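Local coordinates for probable endonuclease 4 (Thermotoga maritima, PDB 4HNO), which probably cleaves DNA at apurinic or apyrimidinic sites during base excision repair, using a cluster of metal ions in a TIM barrel, at residues A[262-267]-A[272-277]; A[70-75]-A[216-221]; A[233-238]-A[268-273]. All blocks are in the same frame, centred on the assembly; numbering follows the deposited sequence.

Contact 1 of 3, residues A[262-267]-A[272-277]; sequences LETPGG and AEDIKK. With MN (manganese (II) ion), chain E.
The hydroxyl of T264 comes to the D274 carboxylate from above the carboxylate plane. T264 OG1 donates a hydrogen bond of 2.9 Å to D274 OD2 and lies about 40° out of that plane. This position of the hydroxyl follows from a chi1 of 52°, which sets OG1 between the backbone N and the carbonyl carbon and aims it at the helix. The same oxygen also accepts the backbone N-H of I236, while OD1 is salt-bridged to R235, so both oxygens of this buried carboxylate are occupied and its rotation is restricted.

Next to the polar pair, L262 supplies the apolar half of the contact. Its CD1 methyl comes within 3.7 Å of D274 CB and lies 3.6 Å from I275 CG1. The second methyl, CD2, approaches D274 CB at 4.0 Å, so the leucine fork rests against the base of the aspartate. I275 also packs on I7, and L262 on A9, both of strand 7-10.

In the TIM barrel, 262-267 is the connection from the eighth strand, 260-262, to the final helix, 268-284. L262 is backbone-bonded to G8 and H10, where the last strand meets the first and closes the barrel. The chain then turns through G266, whose phi of 110° suits a residue without a side chain, and G267 takes the N-cap position of the helix.

Between the two residues facing the helix, E263 points the other way. Its flat carboxylate reaches the metal centre, where OE1 binds manganese at 2.1 Å and OE2 is hydrogen-bonded to Q33. E147, D181 and H218 also bind this ion, and water 1 completes the contacts at 1.9 Å from the metal.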
loop_
_atom_site.group_PDB
_atom_site.type_symbol
_atom_site.label_atom_id
_atom_site.label_comp_id
_atom_site.label_asym_id
_atom_site.label_seq_id
_atom_site.Cartn_x
_atom_site.Cartn_y
_atom_site.Cartn_z
ATOM N N LEU A 262 -5.382 -0.083 -7.280
ATOM C CA LEU A 262 -4.598 0.290 -8.451
ATOM C C LEU A 262 -3.724 1.501 -8.168
ATOM O O LEU A 262 -4.212 2.523 -7.681
ATOM C CB LEU A 262 -5.540 0.645 -9.592
ATOM C CG LEU A 262 -6.472 -0.450 -10.081
ATOM C CD1 LEU A 262 -7.623 0.176 -10.834
ATOM C CD2 LEU A 262 -5.727 -1.430 -10.944
ATOM N N GLU A 263 -2.446 1.396 -8.536
ATOM C CA GLU A 263 -1.527 2.542 -8.566
ATOM C C GLU A 263 -0.937 2.643 -9.967
ATOM O O GLU A 263 0.225 2.981 -10.173
ATOM C CB GLU A 263 -0.423 2.437 -7.533
ATOM C CG GLU A 263 -0.882 2.160 -6.122
ATOM C CD GLU A 263 0.291 1.980 -5.206
ATOM O OE1 GLU A 263 1.117 1.069 -5.517
ATOM O OE2 GLU A 263 0.422 2.722 -4.214
ATOM N N THR A 264 -1.763 2.338 -10.949
ATOM C CA THR A 264 -1.322 2.256 -12.325
ATOM C C THR A 264 -1.306 3.673 -12.917
ATOM O O THR A 264 -1.891 4.602 -12.350
ATOM C CB THR A 264 -2.240 1.333 -13.104
ATOM O OG1 THR A 264 -3.576 1.778 -12.888
ATOM C CG2 THR A 264 -2.120 -0.104 -12.645
ATOM N N PRO A 265 -0.598 3.860 -14.033
ATOM C CA PRO A 265 -0.501 5.203 -14.609
ATOM C C PRO A 265 -1.864 5.796 -14.928
ATOM O O PRO A 265 -2.798 5.103 -15.341
ATOM C CB PRO A 265 0.280 4.969 -15.899
ATOM C CG PRO A 265 1.114 3.769 -15.609
ATOM C CD PRO A 265 0.267 2.894 -14.732
ATOM N N GLY A 266 -1.974 7.104 -14.737
ATOM C CA GLY A 266 -3.190 7.816 -15.086
ATOM C C GLY A 266 -3.971 8.306 -13.883
ATOM O O GLY A 266 -3.488 8.272 -12.748
ATOM N N GLY A 267 -5.183 8.778 -14.145
ATOM C CA GLY A 267 -6.057 9.280 -13.104
ATOM C C GLY A 267 -7.341 8.477 -13.010
ATOM O O GLY A 267 -7.392 7.313 -13.404
ATOM N N ALA A 272 -10.748 3.759 -13.870
ATOM C CA ALA A 272 -12.025 3.152 -14.188
ATOM C C ALA A 272 -11.845 2.088 -15.287
ATOM O O ALA A 272 -12.446 1.008 -15.223
ATOM C CB ALA A 272 -13.028 4.229 -14.632
ATOM N N GLU A 273 -11.031 2.400 -16.286
ATOM C CA GLU A 273 -10.767 1.442 -17.343
ATOM C C GLU A 273 -10.054 0.209 -16.794
ATOM O O GLU A 273 -10.352 -0.914 -17.215
ATOM C CB GLU A 273 -9.940 2.088 -18.457
ATOM C CG GLU A 273 -10.704 3.086 -19.303
ATOM C CD GLU A 273 -9.818 3.790 -20.318
ATOM O OE1 GLU A 273 -8.604 3.494 -20.380
ATOM O OE2 GLU A 273 -10.342 4.647 -21.061
ATOM N N ASP A 274 -9.106 0.412 -15.882
ATOM C CA ASP A 274 -8.385 -0.713 -15.310
ATOM C C ASP A 274 -9.312 -1.598 -14.479
ATOM O O ASP A 274 -9.157 -2.818 -14.490
ATOM C CB ASP A 274 -7.160 -0.258 -14.501
ATOM C CG ASP A 274 -5.922 0.035 -15.397
ATOM O OD1 ASP A 274 -6.127 0.235 -16.625
ATOM O OD2 ASP A 274 -4.771 0.088 -14.864
ATOM N N ILE A 275 -10.271 -1.007 -13.757
ATOM C CA ILE A 275 -11.210 -1.808 -12.998
ATOM C C ILE A 275 -12.052 -2.644 -13.962
ATOM O O ILE A 275 -12.261 -3.835 -13.742
ATOM C CB ILE A 275 -12.091 -0.925 -12.081
ATOM C CG1 ILE A 275 -11.217 -0.350 -10.960
ATOM C CG2 ILE A 275 -13.237 -1.726 -11.504
ATOM C CD1 ILE A 275 -11.959 0.564 -9.999
ATOM N N LYS A 276 -12.517 -2.042 -15.050
ATOM C CA LYS A 276 -13.243 -2.805 -16.056
ATOM C C LYS A 276 -12.376 -3.933 -16.600
ATOM O O LYS A 276 -12.875 -5.031 -16.817
ATOM C CB LYS A 276 -13.686 -1.889 -17.184
ATOM C CG LYS A 276 -14.873 -1.019 -16.824
ATOM C CD LYS A 276 -15.297 -0.130 -17.986
ATOM C CE LYS A 276 -16.396 0.839 -17.574
ATOM N NZ LYS A 276 -15.917 1.847 -16.584
ATOM N N LYS A 277 -11.091 -3.667 -16.837
ATOM C CA LYS A 277 -10.175 -4.696 -17.330
ATOM C C LYS A 277 -10.056 -5.855 -16.341
ATOM O O LYS A 277 -10.021 -7.012 -16.746
ATOM C CB LYS A 277 -8.806 -4.078 -17.615
ATOM C CG LYS A 277 -7.760 -5.039 -18.156
ATOM C CD LYS A 277 -8.150 -5.580 -19.515
ATOM C CE LYS A 277 -6.932 -6.045 -20.288
ATOM N NZ LYS A 277 -7.292 -6.434 -21.676
HETATM MN MN MN E . 2.570 0.379 -4.148
HETATM O O HOH W 1 3.204 2.186 -3.778
#

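Contact 2 of 3, residues A[70-75]-A[216-221]; sequences FCHSGY and MIHLND. With ZN (zinc ion), chain B; MN (manganese (II) ion), chain E.
H72 and H218 approach rim to rim without stacking, each holding a different metal ion, and the two ions share one water. H72 CD2 lies 3.9 Å from H218 CE1, close to the plane of the H72 ring, and the two ring planes are only 17° apart. H72 NE2 binds zinc at 2.0 Å, while H218 ND1 binds manganese at 2.2 Å; water 1 stands 1.9 Å from each ion.

The nitrogen of each ring that does not bind metal is held as well. H72 ND1 donates to S73 O at 2.8 Å with an angle of 164°, in the carbonyl plane and on a lone pair, which fixes the ring's rotation and leaves NE2 facing zinc. H218 NE2 is paired with Q33 OE1. H112 and E147 complete the protein ligands of zinc, and E147 reaches across to manganese, which D181 and E263 also bind.

Two residues earlier on each strand, M216 lies over a face of F70 in a Met-aromatic contact, with SD 3.7 Å from the ring centroid. A bend at chi3 (48°) carries CE back towards CG and CD2 of the ring, and CB adds a CH-pi contact on the same ring. Strands 69-72 and 214-222 are not neighbours in the sheet, so these side chains meet across the interior of the TIM barrel.

Two metal ions on a single bridging water would polarise it strongly and probably favour its ionisation, consistent with a nucleophile for phosphodiester hydrolysis.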
loop_
_atom_site.group_PDB
_atom_site.type_symbol
_atom_site.label_atom_id
_atom_site.label_comp_id
_atom_site.label_asym_id
_atom_site.label_seq_id
_atom_site.Cartn_x
_atom_site.Cartn_y
_atom_site.Cartn_z
ATOM N N PHE A 70 -7.586 3.311 2.827
ATOM C CA PHE A 70 -6.197 3.322 3.240
ATOM C C PHE A 70 -5.566 4.677 2.961
ATOM O O PHE A 70 -5.872 5.300 1.943
ATOM C CB PHE A 70 -5.397 2.260 2.429
ATOM C CG PHE A 70 -5.983 0.890 2.497
ATOM C CD1 PHE A 70 -6.963 0.495 1.601
ATOM C CD2 PHE A 70 -5.569 -0.021 3.465
ATOM C CE1 PHE A 70 -7.492 -0.767 1.638
ATOM C CE2 PHE A 70 -6.099 -1.281 3.518
ATOM C CZ PHE A 70 -7.068 -1.652 2.589
ATOM N N CYS A 71 -4.619 5.086 3.796
ATOM C CA CYS A 71 -3.735 6.177 3.457
ATOM C C CYS A 71 -2.369 5.628 3.069
ATOM O O CYS A 71 -1.920 4.625 3.617
ATOM C CB CYS A 71 -3.546 7.177 4.593
ATOM S SG CYS A 71 -4.849 8.413 4.767
ATOM N N HIS A 72 -1.718 6.286 2.125
ATOM C CA HIS A 72 -0.307 6.053 1.799
ATOM C C HIS A 72 0.493 7.225 2.345
ATOM O O HIS A 72 0.150 8.370 2.134
ATOM C CB HIS A 72 -0.095 5.958 0.287
ATOM C CG HIS A 72 1.196 5.306 -0.125
ATOM N ND1 HIS A 72 2.440 5.785 0.210
ATOM C CD2 HIS A 72 1.415 4.196 -0.871
ATOM C CE1 HIS A 72 3.369 4.983 -0.308
ATOM N NE2 HIS A 72 2.775 4.009 -0.978
ATOM N N SER A 73 1.563 6.916 3.063
ATOM C CA SER A 73 2.444 7.877 3.680
ATOM C C SER A 73 3.197 8.628 2.608
ATOM O O SER A 73 3.387 8.139 1.493
ATOM C CB SER A 73 3.381 7.102 4.609
ATOM O OG SER A 73 4.353 7.873 5.242
ATOM N N GLY A 74 3.635 9.826 2.946
ATOM C CA GLY A 74 4.318 10.683 2.006
ATOM C C GLY A 74 5.693 10.210 1.611
ATOM O O GLY A 74 6.419 9.564 2.374
ATOM N N TYR A 75 6.042 10.673 0.411
ATOM C CA TYR A 75 7.266 10.343 -0.313
ATOM C C TYR A 75 8.589 10.694 0.387
ATOM O O TYR A 75 9.628 10.111 0.089
ATOM C CB TYR A 75 7.186 10.952 -1.737
ATOM C CG TYR A 75 7.369 12.459 -1.934
ATOM C CD1 TYR A 75 8.450 12.936 -2.668
ATOM C CD2 TYR A 75 6.437 13.401 -1.471
ATOM C CE1 TYR A 75 8.633 14.289 -2.904
ATOM C CE2 TYR A 75 6.620 14.773 -1.704
ATOM C CZ TYR A 75 7.720 15.203 -2.417
ATOM O OH TYR A 75 7.904 16.548 -2.659
ATOM N N MET A 216 -3.783 -5.197 2.225
ATOM C CA MET A 216 -3.978 -4.500 0.964
ATOM C C MET A 216 -3.046 -5.120 -0.064
ATOM O O MET A 216 -1.917 -5.492 0.266
ATOM C CB MET A 216 -3.678 -3.008 1.117
ATOM C CG MET A 216 -3.701 -2.220 -0.195
ATOM S SD MET A 216 -3.816 -0.422 -0.007
ATOM C CE MET A 216 -2.551 -0.073 1.224
ATOM N N ILE A 217 -3.517 -5.182 -1.301
ATOM C CA ILE A 217 -2.678 -5.459 -2.462
ATOM C C ILE A 217 -2.682 -4.209 -3.320
ATOM O O ILE A 217 -3.740 -3.653 -3.620
ATOM C CB ILE A 217 -3.209 -6.673 -3.233
ATOM C CG1 ILE A 217 -2.980 -7.936 -2.403
ATOM C CG2 ILE A 217 -2.544 -6.786 -4.615
ATOM C CD1 ILE A 217 -3.781 -9.127 -2.866
ATOM N N HIS A 218 -1.482 -3.758 -3.700
ATOM C CA HIS A 218 -1.357 -2.741 -4.722
ATOM C C HIS A 218 -1.268 -3.479 -6.053
ATOM O O HIS A 218 -0.311 -4.225 -6.306
ATOM C CB HIS A 218 -0.139 -1.861 -4.521
ATOM C CG HIS A 218 -0.258 -0.923 -3.375
ATOM N ND1 HIS A 218 0.833 -0.241 -2.885
ATOM C CD2 HIS A 218 -1.344 -0.517 -2.675
ATOM C CE1 HIS A 218 0.401 0.547 -1.920
ATOM N NE2 HIS A 218 -0.911 0.398 -1.769
ATOM N N LEU A 219 -2.302 -3.308 -6.857
ATOM C CA LEU A 219 -2.491 -4.056 -8.085
ATOM C C LEU A 219 -1.944 -3.221 -9.231
ATOM O O LEU A 219 -2.591 -2.318 -9.751
ATOM C CB LEU A 219 -3.977 -4.374 -8.274
ATOM C CG LEU A 219 -4.197 -5.502 -9.271
ATOM C CD1 LEU A 219 -3.875 -6.861 -8.634
ATOM C CD2 LEU A 219 -5.612 -5.472 -9.827
ATOM N N ASN A 220 -0.708 -3.544 -9.601
ATOM C CA ASN A 220 0.049 -2.815 -10.609
ATOM C C ASN A 220 0.677 -3.807 -11.589
ATOM O O ASN A 220 1.345 -4.748 -11.166
ATOM C CB ASN A 220 1.202 -2.053 -9.945
ATOM C CG ASN A 220 0.711 -0.962 -9.008
ATOM O OD1 ASN A 220 -0.189 -0.199 -9.367
ATOM N ND2 ASN A 220 1.316 -0.891 -7.830
ATOM N N ASP A 221 0.470 -3.605 -12.886
ATOM C CA ASP A 221 1.290 -4.341 -13.839
ATOM C C ASP A 221 2.685 -3.681 -13.813
ATOM O O ASP A 221 2.919 -2.690 -13.105
ATOM C CB ASP A 221 0.608 -4.343 -15.223
ATOM C CG ASP A 221 0.919 -5.580 -16.065
ATOM O OD1 ASP A 221 2.049 -6.091 -15.973
ATOM O OD2 ASP A 221 0.016 -6.000 -16.848
HETATM ZN ZN ZN B . 3.785 2.533 -1.983
HETATM MN MN MN E . 2.570 0.379 -4.148
HETATM O O HOH W 1 3.204 2.186 -3.778
#

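Contact 3 of 3, residues A[233-238]-A[268-273]; sequences HERIGS and NEEHAE. With MN (manganese (II) ion), chain C.
The R235 guanidinium lies nearly coplanar with the E273 carboxylate, 17° apart, but stands at 75° to that of E270. The first relation gives a salt bridge: R235 NH2 donates to E273 OE1 at 2.7 Å, almost perfectly straight at 178° and reaching the oxygen on its anti side. Water 2 joins the same edge, accepting from R235 NH1 at 2.6 Å and donating to E273 OE1 at 3.0 Å.

E270 meets R235 differently. Its aliphatic part covers one face of the guanidinium, with CG 3.9 Å from R235 CZ, while its carboxylate turns away and OE2 accepts a hydrogen bond from G267 N at the start of the helix. E270 O receives only a weak bond from R235 NH2. A bend at chi3 in the arginine brings the group over this first part of the helix.

At its base R235 is steadied by its own neighbour, as R235 N donates to E234 OE2 at 2.7 Å, and it begins a type II beta turn closed by S238 N to R235 O, with G237 in the third position.

This surface contact joins the final TIM-barrel helix to the excursion that carries H233. H233 NE2 binds manganese at 2.1 Å beside H184 and D231; this is one site of the trinuclear metal centre of the endonuclease IV family.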
loop_
_atom_site.group_PDB
_atom_site.type_symbol
_atom_site.label_atom_id
_atom_site.label_comp_id
_atom_site.label_asym_id
_atom_site.label_seq_id
_atom_site.Cartn_x
_atom_site.Cartn_y
_atom_site.Cartn_z
ATOM N N HIS A 233 5.343 1.218 -12.856
ATOM C CA HIS A 233 4.056 0.577 -12.909
ATOM C C HIS A 233 3.458 0.696 -14.310
ATOM O O HIS A 233 3.729 1.643 -15.052
ATOM C CB HIS A 233 3.074 1.231 -11.930
ATOM C CG HIS A 233 3.538 1.302 -10.507
ATOM N ND1 HIS A 233 2.719 1.810 -9.525
ATOM C CD2 HIS A 233 4.710 1.012 -9.891
ATOM C CE1 HIS A 233 3.374 1.810 -8.367
ATOM N NE2 HIS A 233 4.591 1.340 -8.565
ATOM N N GLU A 234 2.589 -0.248 -14.636
ATOM C CA GLU A 234 1.912 -0.279 -15.919
ATOM C C GLU A 234 0.436 -0.612 -15.683
ATOM O O GLU A 234 0.059 -1.262 -14.703
ATOM C CB GLU A 234 2.597 -1.305 -16.850
ATOM C CG GLU A 234 2.000 -1.455 -18.253
ATOM C CD GLU A 234 1.989 -0.156 -19.022
ATOM O OE1 GLU A 234 2.852 -0.005 -19.904
ATOM O OE2 GLU A 234 1.120 0.710 -18.742
ATOM N N ARG A 235 -0.379 -0.150 -16.626
ATOM C CA ARG A 235 -1.804 -0.434 -16.657
ATOM C C ARG A 235 -2.073 -1.933 -16.682
ATOM O O ARG A 235 -1.340 -2.696 -17.304
ATOM C CB ARG A 235 -2.418 0.231 -17.895
ATOM C CG ARG A 235 -2.123 1.731 -17.883
ATOM C CD ARG A 235 -3.013 2.573 -18.712
ATOM N NE ARG A 235 -4.403 2.353 -18.381
ATOM C CZ ARG A 235 -5.383 2.812 -19.131
ATOM N NH1 ARG A 235 -5.109 3.525 -20.216
ATOM N NH2 ARG A 235 -6.624 2.555 -18.803
ATOM N N ILE A 236 -3.139 -2.349 -16.012
ATOM C CA ILE A 236 -3.454 -3.768 -15.893
ATOM C C ILE A 236 -3.611 -4.385 -17.269
ATOM O O ILE A 236 -4.432 -3.944 -18.082
ATOM C CB ILE A 236 -4.760 -3.980 -15.097
ATOM C CG1 ILE A 236 -4.665 -3.367 -13.685
ATOM C CG2 ILE A 236 -5.109 -5.464 -15.041
ATOM C CD1 ILE A 236 -3.525 -3.872 -12.876
ATOM N N GLY A 237 -2.828 -5.430 -17.522
ATOM C CA GLY A 237 -2.902 -6.147 -18.782
ATOM C C GLY A 237 -1.971 -5.629 -19.856
ATOM O O GLY A 237 -1.832 -6.257 -20.894
ATOM N N SER A 238 -1.329 -4.493 -19.613
ATOM C CA SER A 238 -0.465 -3.885 -20.608
ATOM C C SER A 238 1.010 -4.131 -20.368
ATOM O O SER A 238 1.834 -3.671 -21.153
ATOM C CB SER A 238 -0.728 -2.393 -20.704
ATOM O OG SER A 238 -2.004 -2.187 -21.259
ATOM N N ASN A 268 -8.395 9.105 -12.494
ATOM C CA ASN A 268 -9.657 8.405 -12.270
ATOM C C ASN A 268 -10.174 7.687 -13.530
ATOM O O ASN A 268 -10.654 6.560 -13.458
ATOM C CB ASN A 268 -10.715 9.370 -11.718
ATOM C CG ASN A 268 -10.522 9.689 -10.230
ATOM O OD1 ASN A 268 -9.604 9.192 -9.574
ATOM N ND2 ASN A 268 -11.403 10.516 -9.697
ATOM N N GLU A 269 -10.077 8.321 -14.689
ATOM C CA GLU A 269 -10.630 7.715 -15.898
ATOM C C GLU A 269 -9.859 6.461 -16.327
ATOM O O GLU A 269 -10.465 5.455 -16.708
ATOM C CB GLU A 269 -10.686 8.720 -17.050
ATOM C CG GLU A 269 -11.646 9.879 -16.807
ATOM C CD GLU A 269 -11.072 10.922 -15.869
ATOM O OE1 GLU A 269 -11.854 11.559 -15.131
ATOM O OE2 GLU A 269 -9.837 11.112 -15.873
ATOM N N GLU A 270 -8.533 6.510 -16.259
ATOM C CA GLU A 270 -7.723 5.342 -16.575
ATOM C C GLU A 270 -7.958 4.249 -15.541
ATOM O O GLU A 270 -7.972 3.057 -15.861
ATOM C CB GLU A 270 -6.241 5.711 -16.626
ATOM C CG GLU A 270 -5.836 6.501 -17.870
ATOM C CD GLU A 270 -6.345 7.930 -17.854
ATOM O OE1 GLU A 270 -6.518 8.511 -18.946
ATOM O OE2 GLU A 270 -6.561 8.481 -16.754
ATOM N N HIS A 271 -8.129 4.650 -14.288
ATOM C CA HIS A 271 -8.384 3.678 -13.247
ATOM C C HIS A 271 -9.741 3.014 -13.419
ATOM O O HIS A 271 -9.859 1.819 -13.176
ATOM C CB HIS A 271 -8.179 4.291 -11.865
ATOM C CG HIS A 271 -6.751 4.631 -11.613
ATOM N ND1 HIS A 271 -6.346 5.670 -10.803
ATOM C CD2 HIS A 271 -5.618 4.080 -12.106
ATOM C CE1 HIS A 271 -5.027 5.732 -10.796
ATOM N NE2 HIS A 271 -4.562 4.783 -11.585
ATOM N N ALA A 272 -10.748 3.759 -13.870
ATOM C CA ALA A 272 -12.025 3.152 -14.188
ATOM C C ALA A 272 -11.845 2.088 -15.287
ATOM O O ALA A 272 -12.446 1.008 -15.223
ATOM C CB ALA A 272 -13.028 4.229 -14.632
ATOM N N GLU A 273 -11.031 2.400 -16.286
ATOM C CA GLU A 273 -10.767 1.442 -17.343
ATOM C C GLU A 273 -10.054 0.209 -16.794
ATOM O O GLU A 273 -10.352 -0.914 -17.215
ATOM C CB GLU A 273 -9.940 2.088 -18.457
ATOM C CG GLU A 273 -10.704 3.086 -19.303
ATOM C CD GLU A 273 -9.818 3.790 -20.318
ATOM O OE1 GLU A 273 -8.604 3.494 -20.380
ATOM O OE2 GLU A 273 -10.342 4.647 -21.061
HETATM MN MN MN C . 6.248 1.728 -7.272
HETATM O O HOH W 2 -6.437 5.215 -21.628
#

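In the fold
Contacts 1 and 3 have centres only 3 Å apart and share helix 268-284; contact 2 lies 13 Å from contact 1 and 15 Å from contact 3, near the middle of the barrel. E263 ties all three together: its N is 2.9 Å from N220 OD1 of contact 2, and its O is 2.8 Å from H233 ND1 of contact 3, both probable hydrogen bonds. T264 O similarly approaches H271 NE2 at 2.8 Å. Strands 214-222 and 233-234 pair through E234 N and D221 O, 2.9 Å apart. Contacts 1 and 2 both supply ligands to the manganese that holds water 1, contact 2 also binds the zinc sharing that water, and contact 3 supplies a ligand to the other manganese.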